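Local structure of nonsense-mediated mRNA decay protein 2 (4LUN) at residues 147-150 with 151-154; 3-6 with 7-11. The protein takes part in the nonsense-mediated decay of mRNAs that carry premature stop codons, this chain being its N-terminal MIF4G domain of HEAT-repeat helices. All blocks are in the same frame, centred on the assembly; numbering follows the deposited sequence.

Contact 1: residues 147-150 with 151-154; sequences FTEL and YLVG
Y151 and L152 close the last regular turns of helix 130-152 by bonding back to F147 and T148. Y151 N donates to F147 O at 2.9 Å, and L152 N reaches T148 O at 2.9 Å. One residue further the pattern weakens: V153 N stands 3.3 Å from E149 O, a weak bond bent to 137°.

The helix ends here in a Schellman motif. G154 is its C-prime residue, with a positive phi of 79° that glycine adopts without strain; its N bonds to Y151 O at 2.9 Å, while V155 N turns back to L150 O. These two bonds close the helix end, and L150 is also hydrogen-bonded to the backbone of F156.

Apolar contacts follow the same spacing. With CG anti to the backbone N (chi1 173°), F147 carries its CE2 along the helix to within 4.2 Å of Y151 CB, the two side chains crossing obliquely. The Y151 ring has T148 O near its plane at the edge; tyrosine suits the place because its ring packs against apolar neighbours such as I226 while its hydroxyl is satisfied by Y227 N. Branched L150 and V153 meet more loosely, CD2 to CG2 at 4.4 Å, and pack on I97 and V94 of helix 87-104. The F147 ring touches L113 and F116 of helix 106-116 and L182, L183 and I186 of helix 182-190, and meets the ring of F156.

Among the polar side chains, T148 OG1 bonds to L144 O within its own helix, and E149 pairs with R145 in a salt bridge.

Contact 2: residues 3-6 with 7-11; sequences DGRK and KELHD
D3 and K7 meet in the first turn of helix 3-17, where K7 N bonds to D3 O at 2.9 Å and the lysine chain runs back along that carbonyl until CE lies 4.0 Å from D3 CB. The aspartate's own polar end is bonded to W222. G4 comes next, accepting from E8 N, and E8 CG lies 3.3 Å from G4 O. R5 does most of the side-chain work: with CG anti to the backbone N (chi1 -179°) and a bend at chi2, it turns its guanidinium over the following turn. NH1 gives E8 OE1 a salt bridge of 2.8 Å, the acceptor in the guanidinium plane although the carboxylate stands 86° to it, while L9 CD2 lies over one face. A methionine in place of R5 would probably leave E8 and E95 without their charged mate, and L9 CD2 without the flat group it packs on. K6, whose O accepts from H10 N at 2.8 Å, touches M1 and L225 with its aliphatic chain. Beyond these turns, L9 packs on V94, S98 and Q102 of helix 87-104, and R5 NH2 forms a second salt bridge with E95 of that same helix.

In the fold
Contact 2, at the start of the chain, and contact 1, where helix 130-152 ends, have centres about 11 Å apart and touch directly. H10 brings its CD2 corner against the closing turn of the other helix, with CD2 3.4 Å from L152 O and 3.5 Å from G154 N; K6 CE also packs 3.9 Å from E149 OE1. N13, further along helix 3-17, binds V153 O. Helix 87-104 is their common neighbour, V94 receiving both V153 and L9. Contact 1 is buried, about 11 Å from the chain centre, whereas contact 2 is more peripheral, at about 21 Å. The N-terminal helix thus packs against the end of a helix within the MIF4G domain.

Contact 1: residues 147-150 with 151-154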
# COMPACT_ATOMS: atom_id res chain seq x y z
N PHE A 147 3.24 4.58 -1.33
CA PHE A 147 3.29 5.23 -0.03
C PHE A 147 4.51 4.78 0.74
O PHE A 147 5.23 5.59 1.32
CB PHE A 147 2.06 4.93 0.81
CG PHE A 147 2.17 5.46 2.21
CD1 PHE A 147 1.77 6.75 2.50
CD2 PHE A 147 2.72 4.68 3.22
CE1 PHE A 147 1.91 7.26 3.79
CE2 PHE A 147 2.86 5.18 4.50
CZ PHE A 147 2.44 6.48 4.78
N THR A 148 4.73 3.47 0.76
CA THR A 148 5.78 2.88 1.58
C THR A 148 7.17 3.28 1.07
O THR A 148 8.08 3.55 1.87
CB THR A 148 5.62 1.36 1.69
OG1 THR A 148 4.32 1.08 2.20
CG2 THR A 148 6.64 0.79 2.67
N GLU A 149 7.32 3.36 -0.25
CA GLU A 149 8.60 3.76 -0.82
C GLU A 149 8.91 5.20 -0.43
O GLU A 149 10.08 5.55 -0.16
CB GLU A 149 8.61 3.62 -2.35
CG GLU A 149 8.35 2.21 -2.90
CD GLU A 149 9.51 1.24 -2.70
OE1 GLU A 149 10.52 1.60 -2.04
OE2 GLU A 149 9.41 0.11 -3.21
N LEU A 150 7.88 6.04 -0.38
CA LEU A 150 8.06 7.44 0.03
C LEU A 150 8.23 7.60 1.53
O LEU A 150 8.80 8.59 2.01
CB LEU A 150 6.90 8.32 -0.47
CG LEU A 150 6.89 8.51 -1.97
CD1 LEU A 150 5.54 9.09 -2.41
CD2 LEU A 150 8.03 9.45 -2.37
N TYR A 151 7.70 6.64 2.28
CA TYR A 151 7.94 6.59 3.71
C TYR A 151 9.41 6.27 3.94
O TYR A 151 10.06 6.91 4.77
CB TYR A 151 7.04 5.52 4.37
CG TYR A 151 7.48 5.23 5.79
CD1 TYR A 151 7.01 5.98 6.85
CD2 TYR A 151 8.38 4.20 6.06
CE1 TYR A 151 7.44 5.73 8.14
CE2 TYR A 151 8.81 3.95 7.34
CZ TYR A 151 8.34 4.71 8.38
OH TYR A 151 8.76 4.43 9.66
N LEU A 152 9.93 5.30 3.21
CA LEU A 152 11.29 4.83 3.46
C LEU A 152 12.35 5.88 3.11
O LEU A 152 13.48 5.83 3.61
CB LEU A 152 11.57 3.52 2.74
CG LEU A 152 10.83 2.31 3.30
CD1 LEU A 152 10.94 1.15 2.32
CD2 LEU A 152 11.38 1.92 4.67
N VAL A 153 12.00 6.82 2.25
CA VAL A 153 12.92 7.93 1.95
C VAL A 153 12.61 9.19 2.75
O VAL A 153 13.18 10.24 2.49
CB VAL A 153 13.05 8.24 0.43
CG1 VAL A 153 13.61 7.02 -0.30
CG2 VAL A 153 11.72 8.68 -0.16
N GLY A 154 11.74 9.09 3.74
CA GLY A 154 11.53 10.19 4.66
C GLY A 154 10.66 11.32 4.16
O GLY A 154 10.65 12.42 4.73

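Contact 2: residues 3-6 with 7-11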
# COMPACT_ATOMS: atom_id res chain seq x y z
N ASP A 3 19.77 0.58 -1.24
CA ASP A 3 19.62 1.12 0.11
C ASP A 3 20.48 2.37 0.31
O ASP A 3 20.12 3.25 1.08
CB ASP A 3 19.95 0.06 1.17
CG ASP A 3 18.89 -1.04 1.27
OD1 ASP A 3 17.75 -0.82 0.80
OD2 ASP A 3 19.19 -2.11 1.83
N GLY A 4 21.62 2.44 -0.37
CA GLY A 4 22.48 3.60 -0.29
C GLY A 4 21.80 4.86 -0.78
O GLY A 4 21.88 5.91 -0.14
N ARG A 5 21.12 4.76 -1.91
CA ARG A 5 20.39 5.89 -2.48
C ARG A 5 19.17 6.24 -1.62
O ARG A 5 18.82 7.41 -1.47
CB ARG A 5 19.97 5.60 -3.92
CG ARG A 5 19.22 6.74 -4.60
CD ARG A 5 20.03 8.02 -4.60
NE ARG A 5 19.30 9.11 -5.24
CZ ARG A 5 19.67 10.39 -5.21
NH1 ARG A 5 20.75 10.75 -4.54
NH2 ARG A 5 18.93 11.30 -5.83
N LYS A 6 18.51 5.22 -1.07
CA LYS A 6 17.42 5.46 -0.13
C LYS A 6 17.91 6.31 1.03
O LYS A 6 17.25 7.28 1.43
CB LYS A 6 16.85 4.15 0.41
CG LYS A 6 15.87 3.44 -0.51
CD LYS A 6 15.19 2.29 0.23
CE LYS A 6 14.13 1.62 -0.63
NZ LYS A 6 14.57 1.53 -2.05
N LYS A 7 19.07 5.95 1.57
CA LYS A 7 19.62 6.67 2.72
C LYS A 7 20.06 8.09 2.35
O LYS A 7 19.88 9.03 3.13
CB LYS A 7 20.74 5.86 3.38
CG LYS A 7 20.23 4.58 4.05
CD LYS A 7 21.36 3.75 4.65
CE LYS A 7 21.53 2.44 3.91
NZ LYS A 7 21.29 1.27 4.81
N GLU A 8 20.64 8.25 1.15
CA GLU A 8 20.99 9.58 0.65
C GLU A 8 19.77 10.49 0.61
O GLU A 8 19.81 11.62 1.08
CB GLU A 8 21.57 9.48 -0.76
CG GLU A 8 22.99 8.95 -0.86
CD GLU A 8 23.51 8.97 -2.29
OE1 GLU A 8 23.00 9.77 -3.10
OE2 GLU A 8 24.43 8.18 -2.60
N LEU A 9 18.69 9.99 0.01
CA LEU A 9 17.44 10.75 -0.10
C LEU A 9 16.83 10.99 1.27
O LEU A 9 16.30 12.08 1.54
CB LEU A 9 16.43 10.01 -0.97
CG LEU A 9 16.69 10.02 -2.48
CD1 LEU A 9 15.70 9.11 -3.18
CD2 LEU A 9 16.57 11.44 -3.02
N HIS A 10 16.87 9.97 2.12
CA HIS A 10 16.34 10.09 3.48
C HIS A 10 17.01 11.24 4.22
O HIS A 10 16.35 12.05 4.87
CB HIS A 10 16.47 8.78 4.26
CG HIS A 10 15.67 8.75 5.52
ND1 HIS A 10 16.11 9.33 6.69
CD2 HIS A 10 14.45 8.24 5.79
CE1 HIS A 10 15.19 9.17 7.63
NE2 HIS A 10 14.17 8.52 7.10
N ASP A 11 18.33 11.34 4.09
CA ASP A 11 19.07 12.43 4.75
C ASP A 11 18.64 13.80 4.21
O ASP A 11 18.37 14.72 4.99
CB ASP A 11 20.58 12.24 4.59
CG ASP A 11 21.39 13.28 5.35
OD1 ASP A 11 20.87 13.82 6.36
OD2 ASP A 11 22.54 13.55 4.95